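Local structure of alkylhalidase CmlS (Streptomyces venezuelae, 3I3L) at residues 566-569 against 573-576; 556-559 against 563-566; 271-274 against 279-282; 254-259 against 266-271. The protein serves as a flavin-dependent halogenase in chloramphenicol biosynthesis, carrying a covalently bound FAD, and probably works as an oxidoreductase. All blocks are in the same frame, centred on the assembly; numbering follows the deposited sequence.

Interaction 1 (566-569 against 573-576); sequences GYDA and KVFV
Tyr-567 and Lys-573 send their side chains out together, roughly abreast, from one face of the paired strands. The tyrosine leaves CB with CG anti to its own carbonyl carbon (chi1 -67°), a turn that brings one flank of the ring alongside the start of the lysine. Along that flank CD1 lies 3.8 Å from Lys-573 CA and almost as near to Lys-573 N. Next comes CE1, 4.2 Å from the same Lys-573 CA, which sits obliquely to the ring. At the tip OH passes 4.1 Å from Lys-573 CE, while its polar partner is Lys-477 NZ, through a weak hydrogen bond. The backbones form a beta hairpin, 564-568 with the short, weakly bonded 573-574, at one side of a three-stranded antiparallel sheet in the C-terminal domain. Tyr-567 faces Lys-573 there as a non-hydrogen-bonded pair. Swapping the tyrosine for a serine would probably strip the cover from Lys-573 CA and leave the lysine chain freer to turn. Next along, Val-574 N donates to Gly-566 O over 2.7 Å at 153°. One water accepts from Gly-566 N and donates to Val-574 O, bridging the strands. A second water ties Asp-568 OD2 to Lys-573 O, while OD1 of the same carboxylate takes the amide of Glu-572. On the other face from the tyrosine, Val-574 CG2 rests 3.6 Å from Asp-568 CB.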
loop_
_atom_site.group_PDB
_atom_site.type_symbol
_atom_site.label_atom_id
_atom_site.label_comp_id
_atom_site.label_asym_id
_atom_site.label_seq_id
_atom_site.Cartn_x
_atom_site.Cartn_y
_atom_site.Cartn_z
ATOM N N GLY A 566 -23.145 3.633 -17.545
ATOM C CA GLY A 566 -24.511 3.331 -17.238
ATOM C C GLY A 566 -25.429 4.506 -17.359
ATOM O O GLY A 566 -25.054 5.634 -17.051
ATOM N N TYR A 567 -26.650 4.243 -17.814
ATOM C CA TYR A 567 -27.604 5.302 -17.997
ATOM C C TYR A 567 -28.931 4.939 -17.331
ATOM O O TYR A 567 -29.350 3.779 -17.369
ATOM C CB TYR A 567 -27.780 5.577 -19.491
ATOM C CG TYR A 567 -26.552 6.147 -20.128
ATOM C CD1 TYR A 567 -26.312 7.525 -20.107
ATOM C CD2 TYR A 567 -25.597 5.314 -20.719
ATOM C CE1 TYR A 567 -25.159 8.063 -20.713
ATOM C CE2 TYR A 567 -24.429 5.843 -21.315
ATOM C CZ TYR A 567 -24.236 7.210 -21.318
ATOM O OH TYR A 567 -23.105 7.710 -21.902
ATOM N N ASP A 568 -29.576 5.912 -16.704
ATOM C CA ASP A 568 -30.825 5.603 -16.031
ATOM C C ASP A 568 -32.056 5.733 -16.963
ATOM O O ASP A 568 -31.933 6.055 -18.138
ATOM C CB ASP A 568 -30.978 6.454 -14.773
ATOM C CG ASP A 568 -31.129 7.952 -15.072
ATOM O OD1 ASP A 568 -31.520 8.341 -16.221
ATOM O OD2 ASP A 568 -30.863 8.747 -14.124
ATOM N N ALA A 569 -33.244 5.492 -16.442
ATOM C CA ALA A 569 -34.395 5.439 -17.353
ATOM C C ALA A 569 -34.606 6.804 -18.001
ATOM O O ALA A 569 -35.101 6.867 -19.103
ATOM C CB ALA A 569 -35.663 4.943 -16.636
ATOM N N LYS A 573 -26.464 9.766 -16.978
ATOM C CA LYS A 573 -25.385 8.860 -16.631
ATOM C C LYS A 573 -25.504 8.446 -15.164
ATOM O O LYS A 573 -25.958 9.241 -14.339
ATOM C CB LYS A 573 -24.055 9.552 -16.876
ATOM C CG LYS A 573 -22.876 8.601 -17.021
ATOM C CD LYS A 573 -21.623 9.361 -17.498
ATOM C CE LYS A 573 -21.886 10.176 -18.799
ATOM N NZ LYS A 573 -20.663 11.025 -19.141
ATOM N N VAL A 574 -25.138 7.206 -14.852
ATOM C CA VAL A 574 -25.185 6.742 -13.460
ATOM C C VAL A 574 -23.758 6.416 -12.971
ATOM O O VAL A 574 -23.107 5.509 -13.490
ATOM C CB VAL A 574 -26.163 5.558 -13.256
ATOM C CG1 VAL A 574 -26.022 4.948 -11.837
ATOM C CG2 VAL A 574 -27.663 5.990 -13.491
ATOM N N PHE A 575 -23.272 7.187 -11.993
ATOM C CA PHE A 575 -21.889 7.006 -11.502
ATOM C C PHE A 575 -21.773 6.016 -10.353
ATOM O O PHE A 575 -22.421 6.169 -9.324
ATOM C CB PHE A 575 -21.231 8.340 -11.144
ATOM C CG PHE A 575 -21.281 9.349 -12.271
ATOM C CD1 PHE A 575 -20.470 9.194 -13.412
ATOM C CD2 PHE A 575 -22.163 10.444 -12.211
ATOM C CE1 PHE A 575 -20.531 10.130 -14.469
ATOM C CE2 PHE A 575 -22.238 11.382 -13.275
ATOM C CZ PHE A 575 -21.419 11.221 -14.389
ATOM N N VAL A 576 -20.954 4.991 -10.564
ATOM C CA VAL A 576 -20.709 3.973 -9.565
ATOM C C VAL A 576 -19.186 3.860 -9.301
ATOM O O VAL A 576 -18.363 3.845 -10.236
ATOM C CB VAL A 576 -21.256 2.622 -10.057
ATOM C CG1 VAL A 576 -20.729 1.479 -9.279
ATOM C CG2 VAL A 576 -22.814 2.619 -10.062
HETATM O O HOH W 1 -21.623 5.337 -16.045
HETATM O O HOH W 2 -28.387 9.568 -13.103
#

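Interaction 2 (556-559 against 563-566); sequences VRLM and LLTG
Leu-558 O receives two backbone amides, those of Leu-563 and Leu-564, where helix 551-560 gives way to strand 564-568. This is a tight helix-to-strand connection within the C-terminal domain. The bond from Leu-564 N is nearly straight (3.0 Å, 166°); that from Leu-563 N is weak and bent. A CA-H...O contact from Met-559 to Leu-564 O adds a third link between the backbones.

Around this polar centre the side chains close ranks. Leu-558 CD2 meets Leu-563 CD1 at 3.6 Å, the two chains crossing at a slant, while Leu-558 CB lies against Leu-564 CD1 at 3.8 Å. Met-559 CG packs on Leu-564 CB.

A second shell sets these groups in place. Helix 519-531 supplies Phe-525 against Leu-558 and Leu-528 against Leu-564, and strand 473-478 brings Phe-476 onto both Met-559 and Leu-564 and Trp-478 onto Leu-563. The methionine is extended through chi2 and then bends at chi3 (74°), which sets its CE beside the glycine of the strand, 4.5 Å from Gly-566 N.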
loop_
_atom_site.group_PDB
_atom_site.type_symbol
_atom_site.label_atom_id
_atom_site.label_comp_id
_atom_site.label_asym_id
_atom_site.label_seq_id
_atom_site.Cartn_x
_atom_site.Cartn_y
_atom_site.Cartn_z
ATOM N N VAL A 556 -19.113 -3.411 -11.313
ATOM C CA VAL A 556 -18.521 -2.216 -10.679
ATOM C C VAL A 556 -17.083 -1.968 -11.182
ATOM O O VAL A 556 -16.677 -0.828 -11.479
ATOM C CB VAL A 556 -18.587 -2.253 -9.106
ATOM C CG1 VAL A 556 -17.759 -1.144 -8.499
ATOM C CG2 VAL A 556 -20.046 -2.121 -8.624
ATOM N N ARG A 557 -16.313 -3.036 -11.263
ATOM C CA ARG A 557 -14.944 -2.885 -11.745
ATOM C C ARG A 557 -14.914 -2.420 -13.201
ATOM O O ARG A 557 -14.131 -1.559 -13.543
ATOM C CB ARG A 557 -14.127 -4.169 -11.555
ATOM C CG ARG A 557 -13.585 -4.353 -10.126
ATOM C CD ARG A 557 -12.992 -3.028 -9.624
ATOM N NE ARG A 557 -12.691 -3.014 -8.185
ATOM C CZ ARG A 557 -13.532 -2.646 -7.210
ATOM N NH1 ARG A 557 -13.118 -2.659 -5.950
ATOM N NH2 ARG A 557 -14.777 -2.269 -7.470
ATOM N N LEU A 558 -15.800 -2.952 -14.035
ATOM C CA LEU A 558 -15.881 -2.497 -15.448
ATOM C C LEU A 558 -16.288 -1.044 -15.550
ATOM O O LEU A 558 -15.864 -0.330 -16.469
ATOM C CB LEU A 558 -16.787 -3.394 -16.299
ATOM C CG LEU A 558 -16.177 -4.754 -16.618
ATOM C CD1 LEU A 558 -17.276 -5.804 -16.933
ATOM C CD2 LEU A 558 -15.103 -4.654 -17.735
ATOM N N MET A 559 -17.104 -0.596 -14.614
ATOM C CA MET A 559 -17.498 0.785 -14.606
ATOM C C MET A 559 -16.272 1.637 -14.231
ATOM O O MET A 559 -15.962 2.579 -14.952
ATOM C CB MET A 559 -18.728 1.047 -13.703
ATOM C CG MET A 559 -20.067 0.495 -14.316
ATOM S SD MET A 559 -21.571 0.608 -13.355
ATOM C CE MET A 559 -21.911 2.273 -13.486
ATOM N N LEU A 563 -14.723 0.904 -18.957
ATOM C CA LEU A 563 -15.264 0.029 -19.981
ATOM C C LEU A 563 -16.808 0.006 -20.085
ATOM O O LEU A 563 -17.312 -0.178 -21.167
ATOM C CB LEU A 563 -14.708 -1.398 -19.838
ATOM C CG LEU A 563 -13.238 -1.577 -20.201
ATOM C CD1 LEU A 563 -12.608 -2.752 -19.503
ATOM C CD2 LEU A 563 -13.052 -1.680 -21.722
ATOM N N LEU A 564 -17.531 0.150 -18.966
ATOM C CA LEU A 564 -18.986 0.344 -18.990
ATOM C C LEU A 564 -19.418 1.726 -18.514
ATOM O O LEU A 564 -18.913 2.267 -17.502
ATOM C CB LEU A 564 -19.719 -0.698 -18.101
ATOM C CG LEU A 564 -19.836 -2.164 -18.478
ATOM C CD1 LEU A 564 -20.366 -2.960 -17.333
ATOM C CD2 LEU A 564 -20.733 -2.281 -19.703
ATOM N N THR A 565 -20.392 2.283 -19.236
ATOM C CA THR A 565 -21.066 3.486 -18.802
ATOM C C THR A 565 -22.565 3.190 -18.639
ATOM O O THR A 565 -23.186 2.631 -19.527
ATOM C CB THR A 565 -20.950 4.558 -19.855
ATOM O OG1 THR A 565 -19.626 4.547 -20.384
ATOM C CG2 THR A 565 -21.290 5.930 -19.260
ATOM N N GLY A 566 -23.145 3.633 -17.545
ATOM C CA GLY A 566 -24.511 3.331 -17.238
ATOM C C GLY A 566 -25.429 4.506 -17.359
ATOM O O GLY A 566 -25.054 5.634 -17.051
#

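Interaction 3 (271-274 against 279-282); sequences STLA and AMDI
Met-280 reaches across to Leu-273 and Ala-274, joining two consecutive short helices, 265-273 and 277-283, in a helix-loop-helix corner packed on the large mixed sheet of the FAD-binding domain. The contact illustrates how a flexible side chain can fit itself to the backbone and side chain of a neighbouring segment. Met-280 sets out toward the other segment with CG anti to its own carbonyl carbon, then bends twice, at chi2 (-72°) and chi3 (73°), so that the chain folds along its partner where an extended one would run straight on. CG and SD share the backbone at Leu-273 and Ala-274, and the methyl goes on to the leucine side chain. CG lies 3.6 Å from the backbone oxygen Leu-273 O, SD is 3.8 Å from Ala-274 CA, and the terminal methyl CE reaches Leu-273 CG at 3.6 Å.

Leu-273 takes a different shape. Its CG stands opposite the backbone N, beside the carbonyl carbon (chi1 -174°), and this swings the branched end toward helix 277-283 although the CB itself does not head there. The two side chains cross at a slant, and Met-280 CE rests against Leu-273 CG and its CD2 branch. The leucine is buried and also lies on Val-236, Val-248 and Leu-250 of the sheet beneath, and its side chain is about 14 Å from the bound FAD. Met-280 is partly exposed at the outer side of the corner. Deeper in, the other branch makes a looser apolar contact, Leu-273 CD1 to Ala-279 CB at 4.4 Å.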
loop_
_atom_site.group_PDB
_atom_site.type_symbol
_atom_site.label_atom_id
_atom_site.label_comp_id
_atom_site.label_asym_id
_atom_site.label_seq_id
_atom_site.Cartn_x
_atom_site.Cartn_y
_atom_site.Cartn_z
ATOM N N SER A 271 8.141 21.411 21.207
ATOM C CA SER A 271 7.309 22.617 20.942
ATOM C C SER A 271 6.314 22.383 19.795
ATOM O O SER A 271 5.203 22.902 19.790
ATOM C CB SER A 271 8.151 23.875 20.660
ATOM O OG SER A 271 9.061 23.691 19.596
ATOM N N THR A 272 6.698 21.566 18.836
ATOM C CA THR A 272 5.767 21.218 17.788
ATOM C C THR A 272 4.668 20.299 18.322
ATOM O O THR A 272 3.477 20.556 18.092
ATOM C CB THR A 272 6.480 20.618 16.572
ATOM O OG1 THR A 272 7.526 21.502 16.160
ATOM C CG2 THR A 272 5.518 20.483 15.391
ATOM N N LEU A 273 5.056 19.252 19.049
ATOM C CA LEU A 273 4.057 18.282 19.494
ATOM C C LEU A 273 3.017 18.966 20.399
ATOM O O LEU A 273 1.868 18.560 20.449
ATOM C CB LEU A 273 4.711 17.121 20.235
ATOM C CG LEU A 273 3.866 15.929 20.664
ATOM C CD1 LEU A 273 3.048 15.369 19.504
ATOM C CD2 LEU A 273 4.810 14.846 21.247
ATOM N N ALA A 274 3.441 20.010 21.106
ATOM C CA ALA A 274 2.577 20.748 22.031
ATOM C C ALA A 274 1.516 21.546 21.251
ATOM O O ALA A 274 0.509 21.958 21.798
ATOM C CB ALA A 274 3.441 21.658 22.881
ATOM N N ALA A 279 -3.554 15.367 20.525
ATOM C CA ALA A 279 -2.414 14.487 20.846
ATOM C C ALA A 279 -1.902 14.670 22.279
ATOM O O ALA A 279 -1.662 13.721 22.961
ATOM C CB ALA A 279 -1.258 14.644 19.829
ATOM N N MET A 280 -1.728 15.908 22.714
ATOM C CA MET A 280 -1.344 16.174 24.100
ATOM C C MET A 280 -2.446 15.674 25.013
ATOM O O MET A 280 -2.171 15.083 26.041
ATOM C CB MET A 280 -1.062 17.654 24.326
ATOM C CG MET A 280 0.147 18.191 23.533
ATOM S SD MET A 280 1.740 17.669 24.097
ATOM C CE MET A 280 1.748 16.028 23.588
ATOM N N ASP A 281 -3.692 15.871 24.597
ATOM C CA ASP A 281 -4.831 15.286 25.266
ATOM C C ASP A 281 -4.518 13.800 25.576
ATOM O O ASP A 281 -4.440 13.439 26.763
ATOM C CB ASP A 281 -6.040 15.403 24.352
ATOM C CG ASP A 281 -7.337 15.056 25.020
ATOM O OD1 ASP A 281 -7.342 14.473 26.152
ATOM O OD2 ASP A 281 -8.382 15.378 24.369
ATOM N N ILE A 282 -4.289 12.947 24.554
ATOM C CA ILE A 282 -4.109 11.506 24.849
ATOM C C ILE A 282 -2.792 11.144 25.532
ATOM O O ILE A 282 -2.700 10.147 26.252
ATOM C CB ILE A 282 -4.451 10.535 23.672
ATOM C CG1 ILE A 282 -3.245 9.719 23.243
ATOM C CG2 ILE A 282 -5.203 11.189 22.517
ATOM C CD1 ILE A 282 -2.114 10.539 22.715
#

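Interaction 4 (254-259 against 266-271); sequences RSKSAE and DAFYSS
Phe-268 projects its ring from helix 265-273 into the angle between Lys-256 and Glu-259, at the beginning of helix 257-263. With CG turned to the far side from the backbone N (chi1 -176°), the ring heads toward these two residues. They meet it differently. Glu-259 OE1 comes to the rim, in the plane of the ring, 3.6 Å from Phe-268 CE1. The carboxylate plane stands 88° from the ring plane. Because OE1 lies in the ring plane it faces the slightly positive C-H edge, a placing that is likely to be mildly favourable electrostatically. Lys-256 instead crosses the phenylalanine at about a right angle and applies its aliphatic part: CB lies 3.8 Å from Phe-268 CZ, CG 4.0 Å from the same CZ, and CD 4.1 Å from CE1.

The lysine bends at chi2 (-67°) and then runs out extended past the ring, carrying its amino group beyond it. There Lys-256 NZ forms a long salt bridge with Glu-259 OE2, 3.9 Å away, and a weak ion pair with Asp-233. The apolar stem thus serves the ring while the charged end stays with carboxylates. With an alanine at Phe-268, the ring would be gone and a gap would probably open beside the lysine stem, leaving Glu-259 freer to turn.

The ring is buried between consecutive helices, with Val-260 and Gln-263 of helix 257-263 also on it, while the next residue, Tyr-269, packs its side chain on strands 203-213 and 287-302 of the large mixed sheet.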
loop_
_atom_site.group_PDB
_atom_site.type_symbol
_atom_site.label_atom_id
_atom_site.label_comp_id
_atom_site.label_asym_id
_atom_site.label_seq_id
_atom_site.Cartn_x
_atom_site.Cartn_y
_atom_site.Cartn_z
ATOM N N ARG A 254 9.248 19.665 4.444
ATOM C CA ARG A 254 10.697 19.662 4.493
ATOM C C ARG A 254 11.227 21.049 4.794
ATOM O O ARG A 254 12.392 21.188 5.174
ATOM C CB ARG A 254 11.325 19.113 3.181
ATOM C CG ARG A 254 11.587 20.109 2.082
ATOM C CD ARG A 254 10.323 20.702 1.515
ATOM N NE ARG A 254 10.578 21.388 0.258
ATOM C CZ ARG A 254 10.235 22.667 0.024
ATOM N NH1 ARG A 254 9.596 23.394 0.963
ATOM N NH2 ARG A 254 10.462 23.215 -1.171
ATOM N N SER A 255 10.382 22.078 4.599
ATOM C CA SER A 255 10.742 23.479 4.945
ATOM C C SER A 255 11.044 23.674 6.414
ATOM O O SER A 255 11.573 24.742 6.795
ATOM C CB SER A 255 9.636 24.485 4.549
ATOM O OG SER A 255 8.414 24.277 5.274
ATOM N N LYS A 256 10.731 22.678 7.241
ATOM C CA LYS A 256 11.023 22.728 8.695
ATOM C C LYS A 256 12.420 22.244 8.994
ATOM O O LYS A 256 12.854 22.249 10.185
ATOM C CB LYS A 256 10.029 21.898 9.548
ATOM C CG LYS A 256 8.578 22.333 9.451
ATOM C CD LYS A 256 8.392 23.762 10.105
ATOM C CE LYS A 256 6.918 24.250 10.013
ATOM N NZ LYS A 256 6.716 25.473 10.804
ATOM N N SER A 257 13.125 21.822 7.941
ATOM C CA SER A 257 14.509 21.267 8.109
ATOM C C SER A 257 15.385 22.279 8.783
ATOM O O SER A 257 16.107 21.944 9.738
ATOM C CB SER A 257 15.158 20.835 6.762
ATOM O OG SER A 257 14.356 19.789 6.156
ATOM N N ALA A 258 15.295 23.508 8.302
ATOM C CA ALA A 258 16.125 24.607 8.779
ATOM C C ALA A 258 15.938 24.836 10.274
ATOM O O ALA A 258 16.923 25.011 10.994
ATOM C CB ALA A 258 15.854 25.894 7.973
ATOM N N GLU A 259 14.697 24.788 10.750
ATOM C CA GLU A 259 14.406 25.011 12.173
ATOM C C GLU A 259 15.043 23.942 13.020
ATOM O O GLU A 259 15.727 24.237 13.959
ATOM C CB GLU A 259 12.917 25.036 12.454
ATOM C CG GLU A 259 12.092 25.695 11.383
ATOM C CD GLU A 259 10.796 26.284 11.916
ATOM O OE1 GLU A 259 10.354 25.877 13.043
ATOM O OE2 GLU A 259 10.244 27.153 11.170
ATOM N N ASP A 266 15.312 18.052 19.561
ATOM C CA ASP A 266 14.615 17.894 20.863
ATOM C C ASP A 266 13.675 19.029 21.133
ATOM O O ASP A 266 12.523 18.805 21.481
ATOM C CB ASP A 266 15.614 17.783 22.011
ATOM C CG ASP A 266 16.447 16.528 21.925
ATOM O OD1 ASP A 266 15.940 15.437 22.285
ATOM O OD2 ASP A 266 17.609 16.636 21.479
ATOM N N ALA A 267 14.168 20.256 20.932
ATOM C CA ALA A 267 13.373 21.440 21.114
ATOM C C ALA A 267 12.280 21.506 20.041
ATOM O O ALA A 267 11.134 21.801 20.358
ATOM C CB ALA A 267 14.299 22.730 21.067
ATOM N N PHE A 268 12.629 21.226 18.779
ATOM C CA PHE A 268 11.608 21.205 17.729
ATOM C C PHE A 268 10.471 20.196 18.017
ATOM O O PHE A 268 9.297 20.476 17.799
ATOM C CB PHE A 268 12.215 20.966 16.339
ATOM C CG PHE A 268 11.185 21.034 15.223
ATOM C CD1 PHE A 268 10.828 22.256 14.666
ATOM C CD2 PHE A 268 10.530 19.878 14.780
ATOM C CE1 PHE A 268 9.874 22.334 13.652
ATOM C CE2 PHE A 268 9.589 19.927 13.815
ATOM C CZ PHE A 268 9.243 21.147 13.209
ATOM N N TYR A 269 10.839 19.050 18.555
ATOM C CA TYR A 269 9.907 17.977 18.772
ATOM C C TYR A 269 8.864 18.320 19.817
ATOM O O TYR A 269 7.638 18.202 19.580
ATOM C CB TYR A 269 10.670 16.673 19.110
ATOM C CG TYR A 269 9.794 15.500 19.378
ATOM C CD1 TYR A 269 9.078 14.863 18.341
ATOM C CD2 TYR A 269 9.643 15.021 20.666
ATOM C CE1 TYR A 269 8.227 13.735 18.616
ATOM C CE2 TYR A 269 8.832 13.910 20.955
ATOM C CZ TYR A 269 8.127 13.274 19.915
ATOM O OH TYR A 269 7.317 12.190 20.220
ATOM N N SER A 270 9.326 18.750 20.985
ATOM C CA SER A 270 8.421 19.123 22.090
ATOM C C SER A 270 7.556 20.347 21.769
ATOM O O SER A 270 6.352 20.324 22.047
ATOM C CB SER A 270 9.212 19.405 23.370
ATOM O OG SER A 270 10.099 18.319 23.597
ATOM N N SER A 271 8.141 21.411 21.207
ATOM C CA SER A 271 7.309 22.617 20.942
ATOM C C SER A 271 6.314 22.383 19.795
ATOM O O SER A 271 5.203 22.902 19.790
ATOM C CB SER A 271 8.151 23.875 20.660
ATOM O OG SER A 271 9.061 23.691 19.596
#

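How the interactions relate
The four contacts form two separate pairs, each joined by a shared residue, in different parts of the chain. Interactions 1 and 2 meet at Gly-566 on strand 564-568 and also touch through Met-559 CE, which lies 3.4 Å from Val-574 O. Interaction 2 is buried and combines leucine packing with a carbonyl that accepts two amides, one of them weakly; interaction 1, at the surface, relies more on waters and polar ends. Interactions 3 and 4 share Ser-271 on helix 265-273, both partly buried and built from side-chain packing: thioether on leucine in one, a ring against a lysine's aliphatic stem and a glutamate oxygen in the other. The centres of interactions 2 and 3 are about 46 Å apart.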